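Local coordinates for autoinducer 2-binding protein LsrB (Clostridium saccharobutylicum DSM 13864, PDB 6DSP) that binds the quorum-sensing signal autoinducer-2 as a receptor of the bacterial solute-binding protein family, at residues Asp152-Ala163 with Trp186-Asn197. Sequence-based numbering, arbitrary orientation.
Sequences DAIKYCWHYSNA and WQNVAPDNYYSN
Tyr195 lies against Tyr160 and the chain from Ser161 to Ala163. Its CB lies 3.4 Å from Ser161 O; CG faces Asn162 CA, CD1 comes 3.4 Å from that same Asn162 CA, and one ring face is covered by the peptide between Asn162 and Ala163. CE1 lies over the Tyr160 ring, a T-shaped pair with planes at 88° and centroids 5.2 Å apart. Tyr160 offers its face from a chi1 of 57°, with CG between its own N and carbonyl carbon; its hydroxyl is bonded to Asn169 of helix 166-182. Farther along Tyr195, CE2 meets Ala163 CB and CZ meets Ala163 CA and CB. The Tyr195 hydroxyl rests against the same two atoms and accepts a straight bond from Asn193 ND2, whose amide plane contains it.

Two runs of parallel backbone pairing hold the strands. In the first, Ile154 O and Tyr156 O accept from Gln187 N and Val189 N, while Tyr156 N donates to Gln187 O; in the second, Tyr194 N donates to Trp158 O, Tyr160 N to Tyr194 O and Ser196 N to Tyr160 O. Between them the chain loops out in a type I turn from Ala190 to Asn193. Asn188 OD1 accepts from Ala190 N at 2.9 Å, closing an Asx turn, and a water at the turn accepts from Trp158 N at 2.9 Å and from Asn188 ND2, within hydrogen-bonding distance of Ala190 O and Asn193 OD1.

At the far end Ile154 CB stands 3.6 Å from the centroid of the five-membered ring of Trp186, only 6° off its normal, and the indole's other ring turns an edge to the face of Tyr156. On the face shared with Tyr194, His159 NE2 and Ser196 OG share a hydrogen bond of 2.8 Å.

Strand 155-160, helix 166-182 and strand 187-195 thus form a beta-alpha-beta unit at the outer edge of a parallel sheet, as in periplasmic binding protein lobes, with the Ser161 end near the bound autoinducer.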
loop_
_atom_site.group_PDB
_atom_site.type_symbol
_atom_site.label_atom_id
_atom_site.label_comp_id
_atom_site.label_asym_id
_atom_site.label_seq_id
_atom_site.Cartn_x
_atom_site.Cartn_y
_atom_site.Cartn_z
ATOM N N ASP A 152 -3.538 20.871 -20.627
ATOM C CA ASP A 152 -4.185 19.918 -21.520
ATOM C C ASP A 152 -5.356 19.219 -20.828
ATOM O O ASP A 152 -5.391 19.040 -19.592
ATOM C CB ASP A 152 -3.215 18.816 -21.955
ATOM C CG ASP A 152 -2.123 19.294 -22.903
ATOM O OD1 ASP A 152 -2.261 20.369 -23.543
ATOM O OD2 ASP A 152 -1.139 18.518 -23.021
ATOM N N ALA A 153 -6.301 18.766 -21.649
ATOM C CA ALA A 153 -7.431 17.980 -21.149
ATOM C C ALA A 153 -6.998 16.516 -21.054
ATOM O O ALA A 153 -7.438 15.641 -21.803
ATOM C CB ALA A 153 -8.649 18.162 -22.046
ATOM N N ILE A 154 -6.074 16.273 -20.120
ATOM C CA ILE A 154 -5.478 14.949 -19.935
ATOM C C ILE A 154 -6.568 13.930 -19.624
ATOM O O ILE A 154 -7.338 14.093 -18.674
ATOM C CB ILE A 154 -4.448 15.012 -18.785
ATOM C CG1 ILE A 154 -3.256 15.951 -19.093
ATOM C CG2 ILE A 154 -3.994 13.593 -18.324
ATOM C CD1 ILE A 154 -2.474 15.584 -20.346
ATOM N N LYS A 155 -6.603 12.847 -20.398
ATOM C CA LYS A 155 -7.533 11.750 -20.186
ATOM C C LYS A 155 -6.866 10.715 -19.291
ATOM O O LYS A 155 -5.736 10.284 -19.558
ATOM C CB LYS A 155 -7.895 11.109 -21.527
ATOM C CG LYS A 155 -8.838 11.967 -22.367
ATOM C CD LYS A 155 -9.280 11.236 -23.630
ATOM C CE LYS A 155 -10.371 12.014 -24.334
ATOM N NZ LYS A 155 -10.920 11.312 -25.516
ATOM N N TYR A 156 -7.534 10.348 -18.207
ATOM C CA TYR A 156 -6.886 9.449 -17.253
ATOM C C TYR A 156 -7.920 8.560 -16.570
ATOM O O TYR A 156 -9.131 8.774 -16.659
ATOM C CB TYR A 156 -6.105 10.238 -16.190
ATOM C CG TYR A 156 -7.018 10.875 -15.181
ATOM C CD1 TYR A 156 -7.676 12.092 -15.448
ATOM C CD2 TYR A 156 -7.253 10.265 -13.961
ATOM C CE1 TYR A 156 -8.535 12.634 -14.518
ATOM C CE2 TYR A 156 -8.112 10.817 -13.037
ATOM C CZ TYR A 156 -8.757 11.966 -13.318
ATOM O OH TYR A 156 -9.602 12.500 -12.384
ATOM N N CYS A 157 -7.410 7.558 -15.860
ATOM C CA CYS A 157 -8.247 6.818 -14.911
ATOM C C CYS A 157 -7.343 6.158 -13.895
ATOM O O CYS A 157 -6.113 6.194 -14.006
ATOM C CB CYS A 157 -9.137 5.761 -15.608
ATOM S SG CYS A 157 -8.299 4.310 -16.254
ATOM N N TRP A 158 -7.979 5.534 -12.897
ATOM C CA TRP A 158 -7.306 4.783 -11.844
ATOM C C TRP A 158 -7.515 3.283 -12.071
ATOM O O TRP A 158 -8.599 2.851 -12.496
ATOM C CB TRP A 158 -7.883 5.145 -10.461
ATOM C CG TRP A 158 -7.703 6.573 -10.064
ATOM C CD1 TRP A 158 -8.401 7.652 -10.532
ATOM C CD2 TRP A 158 -6.809 7.068 -9.068
ATOM N NE1 TRP A 158 -7.958 8.797 -9.901
ATOM C CE2 TRP A 158 -6.989 8.464 -8.994
ATOM C CE3 TRP A 158 -5.875 6.465 -8.224
ATOM C CZ2 TRP A 158 -6.238 9.271 -8.135
ATOM C CZ3 TRP A 158 -5.140 7.251 -7.368
ATOM C CH2 TRP A 158 -5.330 8.637 -7.312
ATOM N N HIS A 159 -6.462 2.504 -11.826
ATOM C CA HIS A 159 -6.475 1.031 -11.923
ATOM C C HIS A 159 -5.826 0.510 -10.648
ATOM O O HIS A 159 -4.629 0.717 -10.425
ATOM C CB HIS A 159 -5.693 0.578 -13.169
ATOM C CG HIS A 159 -5.520 -0.915 -13.277
ATOM N ND1 HIS A 159 -4.726 -1.498 -14.248
ATOM C CD2 HIS A 159 -5.998 -1.938 -12.515
ATOM C CE1 HIS A 159 -4.728 -2.814 -14.084
ATOM N NE2 HIS A 159 -5.487 -3.105 -13.040
ATOM N N TYR A 160 -6.620 -0.130 -9.792
ATOM C CA TYR A 160 -6.052 -0.658 -8.545
ATOM C C TYR A 160 -6.769 -1.956 -8.179
ATOM O O TYR A 160 -7.334 -2.634 -9.042
ATOM C CB TYR A 160 -5.953 0.433 -7.473
ATOM C CG TYR A 160 -7.200 1.180 -7.070
ATOM C CD1 TYR A 160 -7.691 2.232 -7.832
ATOM C CD2 TYR A 160 -7.844 0.872 -5.872
ATOM C CE1 TYR A 160 -8.784 2.979 -7.388
ATOM C CE2 TYR A 160 -8.948 1.602 -5.453
ATOM C CZ TYR A 160 -9.403 2.653 -6.220
ATOM O OH TYR A 160 -10.459 3.414 -5.805
ATOM N N SER A 161 -6.698 -2.333 -6.901
ATOM C CA SER A 161 -7.111 -3.676 -6.496
ATOM C C SER A 161 -8.622 -3.855 -6.433
ATOM O O SER A 161 -9.167 -4.750 -7.073
ATOM C CB SER A 161 -6.458 -4.043 -5.173
ATOM O OG SER A 161 -6.860 -3.166 -4.127
ATOM N N ASN A 162 -9.305 -3.077 -5.598
ATOM C CA ASN A 162 -10.723 -3.311 -5.366
ATOM C C ASN A 162 -11.339 -2.061 -4.740
ATOM O O ASN A 162 -10.631 -1.178 -4.237
ATOM C CB ASN A 162 -10.960 -4.587 -4.517
ATOM C CG ASN A 162 -10.562 -4.394 -3.044
ATOM O OD1 ASN A 162 -11.181 -3.622 -2.339
ATOM N ND2 ASN A 162 -9.498 -5.083 -2.593
ATOM N N ALA A 163 -12.679 -2.016 -4.739
ATOM C CA ALA A 163 -13.441 -0.829 -4.400
ATOM C C ALA A 163 -13.579 -0.615 -2.894
ATOM O O ALA A 163 -14.115 0.425 -2.498
ATOM C CB ALA A 163 -14.839 -0.927 -4.998
ATOM N N TRP A 186 -8.466 18.079 -16.647
ATOM C CA TRP A 186 -8.315 16.646 -16.845
ATOM C C TRP A 186 -9.685 15.981 -16.855
ATOM O O TRP A 186 -10.639 16.447 -16.212
ATOM C CB TRP A 186 -7.458 16.042 -15.736
ATOM C CG TRP A 186 -5.992 16.433 -15.727
ATOM C CD1 TRP A 186 -5.402 17.508 -16.346
ATOM C CD2 TRP A 186 -4.940 15.750 -15.035
ATOM N NE1 TRP A 186 -4.059 17.523 -16.088
ATOM C CE2 TRP A 186 -3.744 16.451 -15.285
ATOM C CE3 TRP A 186 -4.891 14.596 -14.231
ATOM C CZ2 TRP A 186 -2.518 16.054 -14.738
ATOM C CZ3 TRP A 186 -3.678 14.208 -13.700
ATOM C CH2 TRP A 186 -2.511 14.916 -13.950
ATOM N N GLN A 187 -9.765 14.843 -17.549
ATOM C CA GLN A 187 -11.008 14.106 -17.716
ATOM C C GLN A 187 -10.784 12.681 -17.252
ATOM O O GLN A 187 -9.971 11.952 -17.829
ATOM C CB GLN A 187 -11.419 14.086 -19.191
ATOM C CG GLN A 187 -11.678 15.489 -19.755
ATOM C CD GLN A 187 -12.031 15.465 -21.230
ATOM O OE1 GLN A 187 -12.238 14.397 -21.808
ATOM N NE2 GLN A 187 -12.120 16.641 -21.838
ATOM N N ASN A 188 -11.534 12.271 -16.241
ATOM C CA ASN A 188 -11.474 10.883 -15.805
ATOM C C ASN A 188 -12.364 10.088 -16.753
ATOM O O ASN A 188 -13.593 10.242 -16.745
ATOM C CB ASN A 188 -11.932 10.758 -14.354
ATOM C CG ASN A 188 -11.768 9.348 -13.823
ATOM O OD1 ASN A 188 -11.843 8.381 -14.578
ATOM N ND2 ASN A 188 -11.533 9.219 -12.525
ATOM N N VAL A 189 -11.747 9.268 -17.610
ATOM C CA VAL A 189 -12.502 8.547 -18.633
ATOM C C VAL A 189 -13.179 7.288 -18.106
ATOM O O VAL A 189 -13.899 6.618 -18.866
ATOM C CB VAL A 189 -11.653 8.260 -19.892
ATOM C CG1 VAL A 189 -11.181 9.550 -20.499
ATOM C CG2 VAL A 189 -10.434 7.375 -19.580
ATOM N N ALA A 190 -12.959 6.916 -16.843
ATOM C CA ALA A 190 -13.568 5.707 -16.268
ATOM C C ALA A 190 -13.714 5.928 -14.770
ATOM O O ALA A 190 -12.972 5.358 -13.959
ATOM C CB ALA A 190 -12.718 4.474 -16.585
ATOM N N PRO A 191 -14.672 6.761 -14.363
ATOM C CA PRO A 191 -14.771 7.131 -12.937
ATOM C C PRO A 191 -15.094 5.979 -11.996
ATOM O O PRO A 191 -14.835 6.111 -10.798
ATOM C CB PRO A 191 -15.846 8.222 -12.903
ATOM C CG PRO A 191 -16.499 8.218 -14.226
ATOM C CD PRO A 191 -15.635 7.483 -15.214
ATOM N N ASP A 192 -15.620 4.854 -12.487
ATOM C CA ASP A 192 -15.827 3.695 -11.608
ATOM C C ASP A 192 -14.504 3.094 -11.144
ATOM O O ASP A 192 -14.488 2.349 -10.156
ATOM C CB ASP A 192 -16.550 2.583 -12.370
ATOM C CG ASP A 192 -18.042 2.810 -12.522
ATOM O OD1 ASP A 192 -18.594 3.763 -11.934
ATOM O OD2 ASP A 192 -18.663 1.983 -13.230
ATOM N N ASN A 193 -13.399 3.417 -11.812
ATOM C CA ASN A 193 -12.089 2.809 -11.636
ATOM C C ASN A 193 -12.070 1.405 -12.217
ATOM O O ASN A 193 -13.111 0.754 -12.345
ATOM C CB ASN A 193 -11.619 2.721 -10.188
ATOM C CG ASN A 193 -11.761 4.020 -9.442
ATOM O OD1 ASN A 193 -11.335 5.081 -9.909
ATOM N ND2 ASN A 193 -12.312 3.939 -8.236
ATOM N N TYR A 194 -10.887 0.951 -12.574
ATOM C CA TYR A 194 -10.680 -0.433 -12.966
ATOM C C TYR A 194 -10.028 -1.200 -11.823
ATOM O O TYR A 194 -9.097 -0.710 -11.178
ATOM C CB TYR A 194 -9.813 -0.506 -14.220
ATOM C CG TYR A 194 -10.555 -0.185 -15.497
ATOM C CD1 TYR A 194 -10.618 1.129 -15.997
ATOM C CD2 TYR A 194 -11.168 -1.196 -16.224
ATOM C CE1 TYR A 194 -11.262 1.409 -17.183
ATOM C CE2 TYR A 194 -11.818 -0.924 -17.426
ATOM C CZ TYR A 194 -11.866 0.379 -17.888
ATOM O OH TYR A 194 -12.501 0.656 -19.067
ATOM N N TYR A 195 -10.488 -2.432 -11.627
ATOM C CA TYR A 195 -10.041 -3.261 -10.509
ATOM C C TYR A 195 -9.522 -4.601 -11.013
ATOM O O TYR A 195 -10.175 -5.268 -11.825
ATOM C CB TYR A 195 -11.192 -3.521 -9.521
ATOM C CG TYR A 195 -11.716 -2.244 -8.918
ATOM C CD1 TYR A 195 -10.868 -1.402 -8.173
ATOM C CD2 TYR A 195 -13.070 -1.899 -9.037
ATOM C CE1 TYR A 195 -11.359 -0.198 -7.615
ATOM C CE2 TYR A 195 -13.562 -0.713 -8.492
ATOM C CZ TYR A 195 -12.713 0.123 -7.774
ATOM O OH TYR A 195 -13.198 1.283 -7.211
ATOM N N SER A 196 -8.350 -5.010 -10.507
ATOM C CA SER A 196 -7.760 -6.294 -10.901
ATOM C C SER A 196 -7.494 -7.234 -9.731
ATOM O O SER A 196 -6.934 -8.325 -9.944
ATOM C CB SER A 196 -6.532 -6.129 -11.800
ATOM O OG SER A 196 -5.613 -5.202 -11.250
ATOM N N ASN A 197 -7.940 -6.889 -8.537
ATOM C CA ASN A 197 -8.088 -7.858 -7.456
ATOM C C ASN A 197 -6.780 -8.464 -6.990
ATOM O O ASN A 197 -6.776 -9.547 -6.380
ATOM C CB ASN A 197 -9.127 -8.927 -7.813
ATOM C CG ASN A 197 -10.413 -8.292 -8.255
ATOM O OD1 ASN A 197 -11.031 -7.598 -7.485
ATOM N ND2 ASN A 197 -10.796 -8.504 -9.494
HETATM O O HOH W 1 -10.786 6.170 -12.390
#